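PDB 5HSX: putative alpha-ketoglutarate-dependent taurine dioxygenase from Burkholderia xenovorans, which probably acts as an iron-dependent dioxygenase that uses 2-oxoglutarate as cosubstrate, as other members of the TfdA family do. Local coordinates for residues His72-Thr83 and Leu288-Asp296. Residues are numbered along the deposited sequence; the frame is centred on the assembly and turned at random.
Sequences HVAFSAQFGELT and LYRTTLVGD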
# COMPACT_ATOMS: atom_id res chain seq x y z
N HIS B 72 19.86 1.34 21.22
CA HIS B 72 19.62 1.00 19.82
C HIS B 72 20.82 0.28 19.22
O HIS B 72 20.69 -0.75 18.55
CB HIS B 72 19.27 2.29 19.06
CG HIS B 72 18.87 2.09 17.63
ND1 HIS B 72 18.40 3.14 16.85
CD2 HIS B 72 18.86 1.00 16.83
CE1 HIS B 72 18.12 2.70 15.64
NE2 HIS B 72 18.39 1.40 15.60
N VAL B 73 22.02 0.81 19.46
CA VAL B 73 23.23 0.16 18.95
C VAL B 73 23.42 -1.20 19.61
O VAL B 73 23.75 -2.19 18.94
CB VAL B 73 24.46 1.07 19.17
CG1 VAL B 73 25.76 0.30 18.91
CG2 VAL B 73 24.37 2.29 18.26
N ALA B 74 23.21 -1.28 20.93
CA ALA B 74 23.40 -2.54 21.64
C ALA B 74 22.45 -3.61 21.13
O ALA B 74 22.84 -4.78 20.97
CB ALA B 74 23.24 -2.34 23.14
N PHE B 75 21.19 -3.25 20.87
CA PHE B 75 20.26 -4.21 20.30
C PHE B 75 20.74 -4.68 18.94
O PHE B 75 20.70 -5.88 18.64
CB PHE B 75 18.86 -3.59 20.18
CG PHE B 75 17.90 -4.43 19.37
CD1 PHE B 75 17.29 -5.55 19.92
CD2 PHE B 75 17.60 -4.10 18.05
CE1 PHE B 75 16.40 -6.32 19.18
CE2 PHE B 75 16.70 -4.87 17.30
CZ PHE B 75 16.11 -5.98 17.88
N SER B 76 21.18 -3.75 18.10
CA SER B 76 21.59 -4.08 16.74
C SER B 76 22.79 -5.02 16.73
O SER B 76 22.86 -5.93 15.90
CB SER B 76 21.91 -2.81 15.98
OG SER B 76 20.85 -1.89 16.08
N ALA B 77 23.75 -4.81 17.63
CA ALA B 77 24.99 -5.59 17.60
C ALA B 77 24.76 -7.05 17.93
O ALA B 77 25.65 -7.88 17.70
CB ALA B 77 26.01 -5.00 18.58
N GLN B 78 23.59 -7.40 18.47
CA GLN B 78 23.27 -8.80 18.73
C GLN B 78 22.98 -9.57 17.45
O GLN B 78 22.90 -10.80 17.49
CB GLN B 78 22.08 -8.89 19.69
CG GLN B 78 22.37 -8.26 21.05
CD GLN B 78 21.14 -8.15 21.94
OE1 GLN B 78 21.19 -8.48 23.13
NE2 GLN B 78 20.03 -7.68 21.37
N PHE B 79 22.82 -8.87 16.32
CA PHE B 79 22.48 -9.52 15.07
C PHE B 79 23.55 -9.37 13.99
O PHE B 79 23.44 -10.03 12.95
CB PHE B 79 21.13 -8.99 14.56
CG PHE B 79 20.01 -9.21 15.53
CD1 PHE B 79 19.27 -10.39 15.51
CD2 PHE B 79 19.71 -8.26 16.50
CE1 PHE B 79 18.25 -10.61 16.43
CE2 PHE B 79 18.69 -8.46 17.41
CZ PHE B 79 17.96 -9.64 17.38
N GLY B 80 24.57 -8.55 14.20
CA GLY B 80 25.60 -8.39 13.19
C GLY B 80 26.53 -7.25 13.54
O GLY B 80 26.52 -6.72 14.65
N GLU B 81 27.36 -6.90 12.55
CA GLU B 81 28.31 -5.79 12.68
C GLU B 81 27.65 -4.50 12.20
O GLU B 81 27.05 -4.47 11.12
CB GLU B 81 29.57 -6.05 11.85
CG GLU B 81 30.54 -7.03 12.44
CD GLU B 81 31.17 -6.47 13.69
OE1 GLU B 81 30.68 -6.79 14.79
OE2 GLU B 81 32.13 -5.68 13.56
N LEU B 82 27.78 -3.44 12.99
CA LEU B 82 27.18 -2.16 12.63
C LEU B 82 28.01 -1.47 11.56
O LEU B 82 29.24 -1.46 11.62
CB LEU B 82 27.09 -1.26 13.87
CG LEU B 82 25.98 -1.43 14.91
CD1 LEU B 82 24.65 -1.16 14.29
CD2 LEU B 82 26.00 -2.80 15.57
N THR B 83 27.34 -0.86 10.59
CA THR B 83 28.05 0.04 9.69
C THR B 83 28.42 1.32 10.43
O THR B 83 27.75 1.73 11.38
CB THR B 83 27.19 0.38 8.45
OG1 THR B 83 26.09 1.20 8.84
CG2 THR B 83 26.66 -0.90 7.82
N LEU B 288 13.45 9.97 13.23
CA LEU B 288 13.77 8.57 13.42
C LEU B 288 15.28 8.42 13.41
O LEU B 288 16.02 9.33 13.01
CB LEU B 288 13.14 7.69 12.33
CG LEU B 288 11.60 7.71 12.20
CD1 LEU B 288 11.15 8.81 11.25
CD2 LEU B 288 11.08 6.35 11.75
N TYR B 289 15.75 7.26 13.87
CA TYR B 289 17.17 6.94 13.85
C TYR B 289 17.33 5.52 13.33
O TYR B 289 16.51 4.65 13.63
CB TYR B 289 17.81 7.07 15.23
CG TYR B 289 17.77 8.48 15.75
CD1 TYR B 289 18.72 9.42 15.35
CD2 TYR B 289 16.76 8.89 16.61
CE1 TYR B 289 18.67 10.74 15.82
CE2 TYR B 289 16.71 10.19 17.08
CZ TYR B 289 17.66 11.11 16.68
OH TYR B 289 17.59 12.39 17.15
N ARG B 290 18.38 5.30 12.54
CA ARG B 290 18.60 4.03 11.87
C ARG B 290 20.00 3.53 12.15
O ARG B 290 20.96 4.32 12.19
CB ARG B 290 18.38 4.14 10.34
CG ARG B 290 18.75 2.86 9.60
CD ARG B 290 18.39 2.84 8.11
NE ARG B 290 18.62 4.10 7.41
CZ ARG B 290 19.80 4.54 6.98
NH1 ARG B 290 20.90 3.83 7.19
NH2 ARG B 290 19.88 5.69 6.34
N THR B 291 20.12 2.23 12.36
CA THR B 291 21.39 1.54 12.29
C THR B 291 21.29 0.53 11.16
O THR B 291 20.19 0.11 10.78
CB THR B 291 21.71 0.82 13.60
OG1 THR B 291 20.66 -0.10 13.90
CG2 THR B 291 21.85 1.82 14.75
N THR B 292 22.43 0.14 10.58
CA THR B 292 22.39 -0.91 9.58
C THR B 292 23.55 -1.87 9.81
O THR B 292 24.57 -1.52 10.41
CB THR B 292 22.39 -0.37 8.12
OG1 THR B 292 23.71 -0.09 7.68
CG2 THR B 292 21.55 0.90 7.97
N LEU B 293 23.35 -3.10 9.35
CA LEU B 293 24.27 -4.19 9.60
C LEU B 293 25.02 -4.54 8.32
O LEU B 293 24.40 -4.66 7.26
CB LEU B 293 23.51 -5.41 10.14
CG LEU B 293 22.68 -5.17 11.40
CD1 LEU B 293 21.99 -6.45 11.85
CD2 LEU B 293 23.54 -4.60 12.52
N VAL B 294 26.34 -4.71 8.45
CA VAL B 294 27.21 -4.98 7.30
C VAL B 294 26.83 -6.30 6.65
O VAL B 294 26.69 -7.33 7.33
CB VAL B 294 28.68 -4.99 7.76
CG1 VAL B 294 29.63 -5.36 6.62
CG2 VAL B 294 29.05 -3.63 8.37
N GLY B 295 26.67 -6.29 5.32
CA GLY B 295 26.30 -7.47 4.57
C GLY B 295 27.46 -7.99 3.74
O GLY B 295 28.53 -7.39 3.64
N ASP B 296 27.24 -9.16 3.14
CA ASP B 296 28.23 -9.81 2.29
C ASP B 296 27.96 -9.49 0.82
O ASP B 296 26.99 -8.82 0.47
CB ASP B 296 28.21 -11.32 2.54
CG ASP B 296 28.96 -11.71 3.81
OD1 ASP B 296 30.05 -11.15 4.05
OD2 ASP B 296 28.45 -12.56 4.57
O HOH W 1 26.35 -7.99 9.98
O HOH W 2 24.83 1.41 11.64
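The imidazole of H72 carries T291 CG2 over one face, the methyl lying 3.8 Å from the ring centroid in a CH-pi contact, while the carbonyl oxygen of Y289 sits at the ring's edge, near its plane. With CG anti to the backbone N (chi1 -175°), H72 points from helix 69-77 toward the strand. Its nitrogens bond to the neighbouring strand 135-140, ND1 with R139 and NE2 with I137 O, and this fixes the ring's rotation. T291 suits its place because it has two kinds of branch: a methyl for the ring, and OG1, which donates to S76 OG at 2.8 Å. S76 OG in turn donates to H72 O, a short relay from strand to helix backbone.

G80 is the first residue to leave the helical conformation, taking an extended backbone that glycine tolerates easily, and L82 pairs with L293 in a single beta bridge. V294 N gives E81 O a nearly straight bond of 2.8 Å (165°), T83 N binds T292 O, and T83 OG1 and T292 OG1 share a hydrogen bond of 2.9 Å; T83 OG1 also bonds to Y99 OH. Leucine's forked end lets L293 touch two partners, CD1 on F79 CB (3.8 Å) and CD2 on L82 CD1.

Helix 69-77 runs roughly parallel to the strand, the short-segment axes 24° apart and 9.2 Å at closest approach. It packs on the mixed sheet, consistent with the double-stranded beta-helix of the TauD/TfdA family, where strand 287-293 lies between strands 135-140 and 99-101; the F79 side chain packs on I47 and I50 of helix 44-57.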